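Local coordinates for uncharacterized protein (Pyrobaculum aerophilum, PDB 2ZYZ) that probably serves as the structural subunit of a splicing endonuclease and may bind nucleic acid, at residues Gln27-Leu32 with Phe37-Gln42; Val23-Val28 with Asp44-Ile49; Met78-Ser83 with Lys104-Arg109; Leu57-Val62 with Leu73-Met78. All coordinates share one frame; numbering follows the deposited sequence.

Contact 1 of 4, residues Gln27-Leu32 with Phe37-Gln42; sequences QVFKDL and FKIIEQ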
# COMPACT_ATOMS: atom_id res chain seq x y z
N GLN C 27 -15.39 -8.96 -19.88
CA GLN C 27 -16.10 -8.03 -19.00
C GLN C 27 -15.72 -6.57 -19.32
O GLN C 27 -16.51 -5.69 -19.18
CB GLN C 27 -15.81 -8.34 -17.55
CG GLN C 27 -16.48 -9.54 -17.06
CD GLN C 27 -17.95 -9.30 -16.92
OE1 GLN C 27 -18.38 -8.67 -15.96
NE2 GLN C 27 -18.68 -9.71 -17.85
N VAL C 28 -14.49 -6.36 -19.72
CA VAL C 28 -14.03 -5.04 -20.05
C VAL C 28 -14.70 -4.56 -21.35
O VAL C 28 -15.15 -3.47 -21.42
CB VAL C 28 -12.53 -4.98 -20.22
CG1 VAL C 28 -12.05 -3.61 -20.66
CG2 VAL C 28 -11.85 -5.42 -18.96
N PHE C 29 -14.80 -5.43 -22.34
CA PHE C 29 -15.43 -5.08 -23.61
C PHE C 29 -16.89 -4.74 -23.37
O PHE C 29 -17.37 -3.77 -23.82
CB PHE C 29 -15.29 -6.19 -24.63
CG PHE C 29 -13.91 -6.35 -25.17
CD1 PHE C 29 -13.19 -5.29 -25.61
CD2 PHE C 29 -13.33 -7.59 -25.25
CE1 PHE C 29 -11.97 -5.45 -26.08
CE2 PHE C 29 -12.12 -7.72 -25.74
CZ PHE C 29 -11.43 -6.66 -26.14
N LYS C 30 -17.56 -5.55 -22.60
CA LYS C 30 -18.94 -5.34 -22.28
C LYS C 30 -19.16 -4.04 -21.57
O LYS C 30 -20.09 -3.36 -21.86
CB LYS C 30 -19.51 -6.44 -21.41
CG LYS C 30 -19.60 -7.76 -22.00
CD LYS C 30 -20.52 -8.63 -21.22
CE LYS C 30 -20.81 -9.92 -21.89
NZ LYS C 30 -21.88 -9.76 -22.85
N ASP C 31 -18.29 -3.72 -20.62
CA ASP C 31 -18.38 -2.48 -19.88
C ASP C 31 -18.16 -1.26 -20.73
O ASP C 31 -18.88 -0.35 -20.63
CB ASP C 31 -17.46 -2.47 -18.65
CG ASP C 31 -17.72 -1.29 -17.73
OD1 ASP C 31 -18.71 -1.29 -17.04
OD2 ASP C 31 -16.93 -0.39 -17.68
N LEU C 32 -17.15 -1.27 -21.57
CA LEU C 32 -16.89 -0.15 -22.43
C LEU C 32 -18.03 0.08 -23.43
O LEU C 32 -18.39 1.19 -23.71
CB LEU C 32 -15.58 -0.32 -23.17
CG LEU C 32 -14.31 -0.20 -22.34
CD1 LEU C 32 -13.12 -0.62 -23.13
CD2 LEU C 32 -14.12 1.16 -21.79
N PHE C 37 -18.42 3.29 -25.80
CA PHE C 37 -17.23 3.13 -26.60
C PHE C 37 -17.43 2.20 -27.79
O PHE C 37 -18.18 1.29 -27.72
CB PHE C 37 -16.06 2.61 -25.77
CG PHE C 37 -15.48 3.61 -24.86
CD1 PHE C 37 -16.14 3.98 -23.76
CD2 PHE C 37 -14.26 4.16 -25.10
CE1 PHE C 37 -15.60 4.88 -22.93
CE2 PHE C 37 -13.72 5.06 -24.29
CZ PHE C 37 -14.39 5.43 -23.19
N LYS C 38 -16.69 2.44 -28.85
CA LYS C 38 -16.46 1.38 -29.78
C LYS C 38 -15.09 0.86 -29.88
O LYS C 38 -14.15 1.59 -29.80
CB LYS C 38 -17.05 1.62 -31.14
CG LYS C 38 -17.72 0.31 -31.70
CD LYS C 38 -17.03 -1.04 -31.24
CE LYS C 38 -17.94 -2.06 -30.70
NZ LYS C 38 -19.19 -1.46 -30.23
N ILE C 39 -14.99 -0.43 -30.07
CA ILE C 39 -13.70 -1.04 -30.14
C ILE C 39 -13.15 -0.89 -31.53
O ILE C 39 -13.82 -1.27 -32.47
CB ILE C 39 -13.70 -2.50 -29.75
CG1 ILE C 39 -14.51 -2.74 -28.49
CG2 ILE C 39 -12.30 -3.00 -29.57
CD1 ILE C 39 -14.16 -1.89 -27.37
N ILE C 40 -11.93 -0.40 -31.64
CA ILE C 40 -11.34 0.01 -32.91
C ILE C 40 -10.43 -1.08 -33.43
O ILE C 40 -10.60 -1.54 -34.52
CB ILE C 40 -10.56 1.33 -32.82
CG1 ILE C 40 -11.44 2.48 -32.37
CG2 ILE C 40 -9.84 1.63 -34.09
CD1 ILE C 40 -12.60 2.59 -33.09
N GLU C 41 -9.52 -1.55 -32.60
CA GLU C 41 -8.53 -2.52 -32.99
C GLU C 41 -7.97 -3.28 -31.78
O GLU C 41 -7.67 -2.70 -30.77
CB GLU C 41 -7.41 -1.87 -33.77
CG GLU C 41 -6.61 -2.84 -34.56
CD GLU C 41 -5.30 -2.28 -34.99
OE1 GLU C 41 -5.01 -1.15 -34.63
OE2 GLU C 41 -4.57 -2.96 -35.69
N GLN C 42 -7.84 -4.59 -31.91
CA GLN C 42 -7.14 -5.35 -30.92
C GLN C 42 -5.72 -5.52 -31.32
O GLN C 42 -5.46 -6.04 -32.37
CB GLN C 42 -7.82 -6.68 -30.69
CG GLN C 42 -7.28 -7.45 -29.53
CD GLN C 42 -8.02 -7.11 -28.27
OE1 GLN C 42 -9.17 -6.80 -28.35
NE2 GLN C 42 -7.38 -7.20 -27.12
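Leu32 and Phe37 make the tight end of this contact, where helix 23-34 turns back into strand 38-44, an edge strand of the sheet within this chain. The turn is fastened by the backbone: Phe37 N gives its hydrogen to Leu32 O at 3.0 Å, a fairly straight bond (160° at the hydrogen). Beside it, Leu32 CB and Phe37 CB stand 3.9 Å apart. Leu32 CD2 sits over one face of the Phe37 ring, 4.1 Å from the centroid, a CH-pi contact shifted a little toward the rim. Both residues are buried, and apolar side chains of another protein chain pack on them.

The far end is looser and nearer to solvent. Phe29 and Ile39 cross at about a right angle, and the two CD1 atoms, Phe29 CD1 and Ile39 CD1, come within 3.9 Å. Beyond them Gln42, bent at chi2 (91°), brings OE1 to the edge of the Phe29 ring, close to its plane and 3.2 Å from Phe29 CZ, with the amide nearly perpendicular to the ring. The amide nitrogen, Gln42 NE2, bonds to Asp44 O, which helps to fix the rotation of the group. Between Ile39 and Gln42 the strand carries a classic beta bulge, Ile40 and Glu41 both facing Ile49. The chemistry is therefore mainly apolar: one backbone bond closes the turn, carbon-to-carbon contacts make up the buried part, and at the exposed edge the amide oxygen faces aromatic hydrogens, probably a weak electrostatic attraction.

Contact 2 of 4, residues Val23-Val28 with Asp44-Ile49; sequences VLQEQV and DDKIFI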
# COMPACT_ATOMS: atom_id res chain seq x y z
N VAL C 23 -13.19 -14.64 -20.02
CA VAL C 23 -14.35 -14.00 -19.47
C VAL C 23 -14.10 -12.66 -18.78
O VAL C 23 -14.88 -11.78 -18.86
CB VAL C 23 -15.16 -14.91 -18.60
CG1 VAL C 23 -14.43 -15.32 -17.41
CG2 VAL C 23 -16.46 -14.30 -18.29
N LEU C 24 -12.99 -12.58 -18.08
CA LEU C 24 -12.55 -11.34 -17.46
C LEU C 24 -12.25 -10.26 -18.50
O LEU C 24 -12.70 -9.17 -18.36
CB LEU C 24 -11.38 -11.58 -16.52
CG LEU C 24 -11.68 -12.46 -15.34
CD1 LEU C 24 -10.46 -12.64 -14.50
CD2 LEU C 24 -12.80 -11.97 -14.55
N GLN C 25 -11.48 -10.58 -19.52
CA GLN C 25 -11.27 -9.64 -20.59
C GLN C 25 -12.59 -9.24 -21.25
O GLN C 25 -12.79 -8.12 -21.55
CB GLN C 25 -10.28 -10.19 -21.59
CG GLN C 25 -8.92 -10.36 -20.99
CD GLN C 25 -7.80 -10.45 -22.04
OE1 GLN C 25 -7.62 -9.54 -22.85
NE2 GLN C 25 -7.08 -11.54 -22.04
N GLU C 26 -13.48 -10.19 -21.43
CA GLU C 26 -14.75 -9.89 -22.02
C GLU C 26 -15.55 -8.93 -21.19
O GLU C 26 -16.26 -8.15 -21.71
CB GLU C 26 -15.56 -11.12 -22.39
CG GLU C 26 -16.61 -10.91 -23.49
CD GLU C 26 -16.12 -10.28 -24.86
OE1 GLU C 26 -15.09 -10.65 -25.44
OE2 GLU C 26 -16.85 -9.46 -25.41
N GLN C 27 -15.39 -8.96 -19.88
CA GLN C 27 -16.10 -8.03 -19.00
C GLN C 27 -15.72 -6.57 -19.32
O GLN C 27 -16.51 -5.69 -19.18
CB GLN C 27 -15.81 -8.34 -17.55
CG GLN C 27 -16.48 -9.54 -17.06
CD GLN C 27 -17.95 -9.30 -16.92
OE1 GLN C 27 -18.38 -8.67 -15.96
NE2 GLN C 27 -18.68 -9.71 -17.85
N VAL C 28 -14.49 -6.36 -19.72
CA VAL C 28 -14.03 -5.04 -20.05
C VAL C 28 -14.70 -4.56 -21.35
O VAL C 28 -15.15 -3.47 -21.42
CB VAL C 28 -12.53 -4.98 -20.22
CG1 VAL C 28 -12.05 -3.61 -20.66
CG2 VAL C 28 -11.85 -5.42 -18.96
N ASP C 44 -3.26 -6.88 -29.33
CA ASP C 44 -2.53 -7.86 -28.54
C ASP C 44 -3.38 -8.51 -27.51
O ASP C 44 -4.52 -8.13 -27.28
CB ASP C 44 -1.35 -7.23 -27.84
CG ASP C 44 -0.09 -8.00 -28.01
OD1 ASP C 44 -0.13 -9.19 -28.36
OD2 ASP C 44 0.96 -7.39 -27.79
N ASP C 45 -2.81 -9.52 -26.90
CA ASP C 45 -3.30 -9.89 -25.63
C ASP C 45 -3.37 -8.64 -24.78
O ASP C 45 -2.39 -8.06 -24.46
CB ASP C 45 -2.35 -10.83 -24.93
CG ASP C 45 -3.03 -12.02 -24.41
OD1 ASP C 45 -3.12 -12.98 -25.18
OD2 ASP C 45 -3.47 -12.03 -23.25
N LYS C 46 -4.56 -8.26 -24.42
CA LYS C 46 -4.74 -7.31 -23.34
C LYS C 46 -4.54 -5.86 -23.71
O LYS C 46 -4.73 -5.00 -22.89
CB LYS C 46 -3.92 -7.68 -22.14
CG LYS C 46 -4.61 -8.70 -21.37
CD LYS C 46 -3.82 -9.20 -20.26
CE LYS C 46 -2.35 -9.45 -20.61
NZ LYS C 46 -1.67 -9.89 -19.36
N ILE C 47 -4.18 -5.61 -24.95
CA ILE C 47 -4.04 -4.26 -25.47
C ILE C 47 -4.99 -3.99 -26.64
O ILE C 47 -5.03 -4.73 -27.54
CB ILE C 47 -2.62 -3.99 -25.89
CG1 ILE C 47 -1.65 -4.26 -24.76
CG2 ILE C 47 -2.50 -2.62 -26.36
CD1 ILE C 47 -0.29 -4.16 -25.10
N PHE C 48 -5.74 -2.92 -26.56
CA PHE C 48 -6.66 -2.57 -27.62
C PHE C 48 -6.89 -1.08 -27.69
O PHE C 48 -6.56 -0.41 -26.80
CB PHE C 48 -7.98 -3.30 -27.54
CG PHE C 48 -8.75 -3.03 -26.30
CD1 PHE C 48 -9.71 -2.07 -26.28
CD2 PHE C 48 -8.54 -3.76 -25.16
CE1 PHE C 48 -10.41 -1.84 -25.19
CE2 PHE C 48 -9.28 -3.51 -24.07
CZ PHE C 48 -10.20 -2.52 -24.09
N ILE C 49 -7.44 -0.62 -28.80
CA ILE C 49 -7.83 0.77 -28.97
C ILE C 49 -9.32 0.83 -28.98
O ILE C 49 -9.94 0.07 -29.65
CB ILE C 49 -7.31 1.33 -30.30
CG1 ILE C 49 -5.81 1.20 -30.36
CG2 ILE C 49 -7.71 2.80 -30.47
CD1 ILE C 49 -5.21 1.48 -31.62
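Gln25 of helix 23-34 reaches across to Lys46 in the turn of a beta hairpin made by strands 38-44 and 47-51. Asp45 and Lys46 occupy the two corners of this turn with type II backbone angles, and the backbone bonds that Asp44 and Ile47 exchange across it are weak. The Gln25 side chain leaves the helix with CB directed at the hairpin and CG anti to the carbonyl carbon (chi1 -64°), then runs on extended, so that only the amide end arrives. Gln25 CD lies 3.7 Å from Lys46 CG. Its oxygen is closer: Gln25 OE1 comes to 3.5 Å from Lys46 CG, and stands 3.7 Å from Lys46 N, too far for a hydrogen bond. On the other branch Gln25 NE2 stands 3.8 Å from both Lys46 CG and Asp45 OD2, with no hydrogen bond to the carboxylate; it makes a weak hydrogen bond to Met21 O instead. The Gln25 and Lys46 side chains thus cross at about a right angle, while the lysine bends at chi3 and carries its amine away from the helix.

One turn further along the helix the contact becomes apolar and buried. Phe48 leaves the strand toward the helix, with CG held between the backbone N and the carbonyl carbon (chi1 61°). Its ring has aromatic neighbours on opposite faces: Phe58 of strand 55-62, nearly parallel to it, and Phe29 of the same helix, at about 50°. Val28 CG1 touches the ring edge, near its plane, 4.0 Å from Phe48 CZ.

Contact 3 of 4, residues Met78-Ser83 with Lys104-Arg109; sequences MGETLS and KIRLPR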
# COMPACT_ATOMS: atom_id res chain seq x y z
N MET C 78 3.98 3.05 -26.10
CA MET C 78 3.09 2.90 -27.24
C MET C 78 2.04 4.01 -27.32
O MET C 78 1.77 4.51 -28.34
CB MET C 78 2.38 1.57 -27.17
CG MET C 78 2.57 0.68 -28.26
SD MET C 78 1.49 -0.72 -28.12
CE MET C 78 2.23 -1.46 -26.83
N GLY C 79 1.48 4.42 -26.21
CA GLY C 79 0.50 5.46 -26.28
C GLY C 79 1.09 6.76 -26.77
O GLY C 79 0.46 7.48 -27.48
N GLU C 80 2.31 7.04 -26.34
CA GLU C 80 3.02 8.21 -26.80
C GLU C 80 3.27 8.07 -28.31
O GLU C 80 2.99 8.93 -29.03
CB GLU C 80 4.34 8.43 -26.03
CG GLU C 80 4.16 8.82 -24.60
CD GLU C 80 5.43 9.25 -23.90
OE1 GLU C 80 6.35 9.64 -24.56
OE2 GLU C 80 5.48 9.22 -22.67
N THR C 81 3.73 6.93 -28.74
CA THR C 81 4.03 6.67 -30.14
C THR C 81 2.82 6.76 -31.03
O THR C 81 2.91 7.21 -32.12
CB THR C 81 4.62 5.30 -30.29
OG1 THR C 81 5.91 5.27 -29.74
CG2 THR C 81 4.64 4.85 -31.70
N LEU C 82 1.69 6.30 -30.52
CA LEU C 82 0.43 6.30 -31.25
C LEU C 82 -0.34 7.60 -31.03
O LEU C 82 -1.39 7.76 -31.51
CB LEU C 82 -0.43 5.13 -30.78
CG LEU C 82 -0.25 3.67 -31.26
CD1 LEU C 82 1.11 3.26 -31.40
CD2 LEU C 82 -1.01 2.70 -30.50
N SER C 83 0.22 8.51 -30.27
CA SER C 83 -0.51 9.67 -29.83
C SER C 83 -1.84 9.57 -29.16
O SER C 83 -2.71 10.30 -29.43
CB SER C 83 -0.54 10.77 -30.88
OG SER C 83 0.74 11.04 -31.34
N LYS C 104 3.65 8.79 -18.33
CA LYS C 104 4.96 9.13 -17.82
C LYS C 104 5.06 10.61 -17.56
O LYS C 104 4.85 11.36 -18.42
CB LYS C 104 6.02 8.73 -18.83
CG LYS C 104 7.46 8.91 -18.46
CD LYS C 104 8.41 7.94 -19.18
CE LYS C 104 9.86 8.16 -18.77
NZ LYS C 104 10.86 7.50 -19.69
N ILE C 105 5.42 10.98 -16.35
CA ILE C 105 5.52 12.37 -15.99
C ILE C 105 6.84 12.94 -16.45
O ILE C 105 7.85 12.30 -16.38
CB ILE C 105 5.39 12.53 -14.48
CG1 ILE C 105 3.99 12.17 -14.04
CG2 ILE C 105 5.78 13.87 -14.04
CD1 ILE C 105 3.81 11.92 -12.60
N ARG C 106 6.79 14.16 -16.93
CA ARG C 106 7.97 14.93 -17.19
C ARG C 106 7.94 16.14 -16.26
O ARG C 106 7.31 17.09 -16.54
CB ARG C 106 8.02 15.32 -18.66
CG ARG C 106 8.33 14.14 -19.54
CD ARG C 106 7.61 14.08 -20.81
NE ARG C 106 8.18 13.07 -21.70
CZ ARG C 106 7.67 11.87 -21.93
NH1 ARG C 106 6.57 11.49 -21.35
NH2 ARG C 106 8.26 11.05 -22.77
N LEU C 107 8.60 16.04 -15.13
CA LEU C 107 8.37 16.95 -14.06
C LEU C 107 9.12 18.25 -14.37
O LEU C 107 10.29 18.22 -14.51
CB LEU C 107 8.92 16.34 -12.80
CG LEU C 107 8.47 16.91 -11.48
CD1 LEU C 107 7.04 16.70 -11.25
CD2 LEU C 107 9.34 16.42 -10.39
N PRO C 108 8.40 19.34 -14.49
CA PRO C 108 9.00 20.66 -14.64
C PRO C 108 9.67 21.15 -13.39
O PRO C 108 9.28 20.79 -12.33
CB PRO C 108 7.78 21.53 -14.90
CG PRO C 108 6.72 20.92 -14.30
CD PRO C 108 6.95 19.46 -14.36
N ARG C 109 10.66 21.98 -13.52
CA ARG C 109 11.21 22.66 -12.38
C ARG C 109 10.10 23.41 -11.67
O ARG C 109 9.21 23.83 -12.29
CB ARG C 109 12.41 23.52 -12.81
CG ARG C 109 12.96 24.44 -11.83
CD ARG C 109 14.31 25.02 -12.27
NE ARG C 109 15.27 23.98 -12.60
CZ ARG C 109 15.92 23.27 -11.69
NH1 ARG C 109 15.75 23.53 -10.43
NH2 ARG C 109 16.75 22.32 -12.05
O HOH W 1 2.99 9.18 -21.24
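Glu80 and Arg106 reach for each other from opposite directions, forming a salt bridge between the last turn of helix 69-81 and the extended segment that follows strand 97-104. Just beyond Glu80 the helix ends in a Schellman motif, with Ser83 at positive phi. Glu80 stretches out straight beyond CG, whereas Arg106 is bent at chi2, and their flat ends meet with the carboxylate and guanidinium planes 60° apart. The two bonds are unequal, consistent with this twist. Arg106 NH1 meets Glu80 OE2, 2.8 Å away (153° at the hydrogen), close to its own guanidinium plane but from above the carboxylate plane. Arg106 NH2 to Glu80 OE1, at 3.0 Å, is weak and strongly bent, 125°.

Lys104 turns its base to the carboxylate, with CB 3.9 Å from Glu80 OE2, but sends its amine elsewhere, to a salt bridge with an acidic side chain of another protein chain. Lys104 also pairs in an antiparallel ladder with a strand of that chain, so this surface contact borders the subunit interface. A water completes the link, giving a hydrogen to Glu80 OE2 at 2.9 Å and accepting one from Lys104 N at 3.0 Å.

Contact 4 of 4, residues Leu57-Val62 with Leu73-Met78; sequences LFYVMV and LSVINM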
# COMPACT_ATOMS: atom_id res chain seq x y z
N LEU C 57 -5.72 4.05 -25.74
CA LEU C 57 -5.11 2.77 -25.70
C LEU C 57 -5.37 2.13 -24.36
O LEU C 57 -4.96 2.66 -23.38
CB LEU C 57 -3.62 2.88 -25.96
CG LEU C 57 -2.77 1.63 -26.00
CD1 LEU C 57 -3.14 0.82 -27.18
CD2 LEU C 57 -1.35 2.00 -26.05
N PHE C 58 -6.07 1.01 -24.37
CA PHE C 58 -6.43 0.28 -23.18
C PHE C 58 -5.48 -0.87 -22.93
O PHE C 58 -5.13 -1.58 -23.85
CB PHE C 58 -7.84 -0.24 -23.25
CG PHE C 58 -8.87 0.80 -23.10
CD1 PHE C 58 -9.28 1.51 -24.16
CD2 PHE C 58 -9.45 1.06 -21.87
CE1 PHE C 58 -10.24 2.47 -24.01
CE2 PHE C 58 -10.38 2.02 -21.73
CZ PHE C 58 -10.78 2.72 -22.80
N TYR C 59 -5.16 -1.07 -21.66
CA TYR C 59 -4.38 -2.21 -21.22
C TYR C 59 -5.10 -2.87 -20.05
O TYR C 59 -5.40 -2.23 -19.08
CB TYR C 59 -2.96 -1.80 -20.85
CG TYR C 59 -2.07 -2.90 -20.40
CD1 TYR C 59 -1.86 -4.00 -21.16
CD2 TYR C 59 -1.43 -2.84 -19.20
CE1 TYR C 59 -1.07 -4.98 -20.77
CE2 TYR C 59 -0.64 -3.85 -18.78
CZ TYR C 59 -0.47 -4.91 -19.59
OH TYR C 59 0.30 -5.89 -19.18
N VAL C 60 -5.39 -4.15 -20.16
CA VAL C 60 -6.21 -4.82 -19.20
C VAL C 60 -5.31 -5.45 -18.15
O VAL C 60 -4.41 -6.13 -18.51
CB VAL C 60 -7.05 -5.94 -19.85
CG1 VAL C 60 -7.71 -6.73 -18.85
CG2 VAL C 60 -8.03 -5.39 -20.78
N MET C 61 -5.59 -5.21 -16.88
CA MET C 61 -4.88 -5.80 -15.77
C MET C 61 -5.83 -6.55 -14.87
O MET C 61 -6.71 -5.99 -14.32
CB MET C 61 -4.17 -4.70 -14.98
CG MET C 61 -3.15 -4.02 -15.77
SD MET C 61 -2.21 -2.78 -14.92
CE MET C 61 -1.31 -3.70 -13.72
N VAL C 62 -5.62 -7.85 -14.75
CA VAL C 62 -6.40 -8.70 -13.88
C VAL C 62 -5.85 -8.79 -12.44
O VAL C 62 -4.71 -8.93 -12.24
CB VAL C 62 -6.58 -10.10 -14.51
CG1 VAL C 62 -7.22 -11.06 -13.59
CG2 VAL C 62 -7.37 -9.98 -15.75
N LEU C 73 5.89 0.21 -18.93
CA LEU C 73 6.54 1.29 -19.61
C LEU C 73 6.40 1.16 -21.11
O LEU C 73 6.22 2.11 -21.77
CB LEU C 73 7.99 1.44 -19.24
CG LEU C 73 8.24 1.87 -17.81
CD1 LEU C 73 9.69 1.86 -17.41
CD2 LEU C 73 7.61 3.20 -17.54
N SER C 74 6.47 -0.04 -21.60
CA SER C 74 6.27 -0.24 -23.01
C SER C 74 4.89 0.22 -23.49
O SER C 74 4.76 0.79 -24.49
CB SER C 74 6.47 -1.71 -23.33
OG SER C 74 6.26 -1.93 -24.68
N VAL C 75 3.86 -0.10 -22.73
CA VAL C 75 2.53 0.25 -23.10
C VAL C 75 2.36 1.76 -23.09
O VAL C 75 1.81 2.33 -23.98
CB VAL C 75 1.53 -0.43 -22.18
CG1 VAL C 75 0.18 -0.04 -22.50
CG2 VAL C 75 1.70 -1.88 -22.20
N ILE C 76 2.88 2.40 -22.07
CA ILE C 76 2.83 3.84 -21.98
C ILE C 76 3.56 4.45 -23.17
O ILE C 76 3.11 5.34 -23.76
CB ILE C 76 3.44 4.30 -20.68
CG1 ILE C 76 2.59 3.83 -19.51
CG2 ILE C 76 3.68 5.73 -20.72
CD1 ILE C 76 3.18 3.99 -18.20
N ASN C 77 4.67 3.90 -23.52
CA ASN C 77 5.40 4.39 -24.65
C ASN C 77 4.63 4.18 -25.93
O ASN C 77 4.63 4.97 -26.76
CB ASN C 77 6.75 3.67 -24.72
CG ASN C 77 7.66 4.23 -25.78
OD1 ASN C 77 8.15 3.52 -26.63
ND2 ASN C 77 7.92 5.48 -25.70
N MET C 78 3.98 3.05 -26.10
CA MET C 78 3.09 2.90 -27.24
C MET C 78 2.04 4.01 -27.32
O MET C 78 1.77 4.51 -28.34
CB MET C 78 2.38 1.57 -27.17
CG MET C 78 2.57 0.68 -28.26
SD MET C 78 1.49 -0.72 -28.12
CE MET C 78 2.23 -1.46 -26.83
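Tyr59 and Val75 meet through a CH-pi contact, the aromatic interaction between segments 57-62 and 73-78. Val75 CG2 stands over the centre of the Tyr59 ring, 4.2 Å from the centroid and only 7° off the ring normal, so the methyl is presented squarely to the face. Tyr59 CG is anti to the backbone N (chi1 -180°), which places the ring on the carbonyl side of its CA, with one face under Val75 CG2.

The remaining side-chain contacts are aliphatic. The second methyl of the same valine, Val75 CG1, lies 4.0 Å from Tyr59 CB, so one branch of Val75 meets the root of the tyrosine and the other its ring. Leu57, two residues back on the same face of the strand, uses CD2 alone: it sits 3.9 Å from Met78 CB and more loosely, 4.4 Å, from Val75 CG1. The Leu57 and Met78 side chains cross at about a right angle.

Polar groups add little. Leu57 CD2 also rests 3.8 Å from the backbone oxygen Val75 O, and no hydrogen bond joins the two segments, whose axes come within 9.5 Å and run nearly antiparallel (164°).

The contact is buried near the centre of the chain, in the beta-alpha-beta unit of strand 55-62, helix 69-81 and strand 86-91. Leu57 and Tyr59 look toward this helix and also pack on Ile47 of strand 47-51, while Phe58 between them points to the other side of the sheet, where it meets Leu32 of helix 23-34. Leu73 and Ile76 pack on another protein chain.

Contacts 1, 2 and 4 all pack a helix on the same sheet: contacts 1 and 2 use helix 23-34, and share Gln27 and Val28, while contact 4 uses helix 69-81. Contact 4 is buried and almost purely apolar. Contacts 1 and 2 are partly buried, each with an apolar part and a glutamine at its more exposed end. They are tied together by the backbone bonds of strands 38-44 and 47-51, and contact 2 joins contact 4 likewise through strands 47-51 and 55-62. Contact 3 lies at the surface, its centre about 24 Å from those of contacts 1 and 2; it shares Met78 with contact 4 and replaces hydrophobic packing with charges and a water.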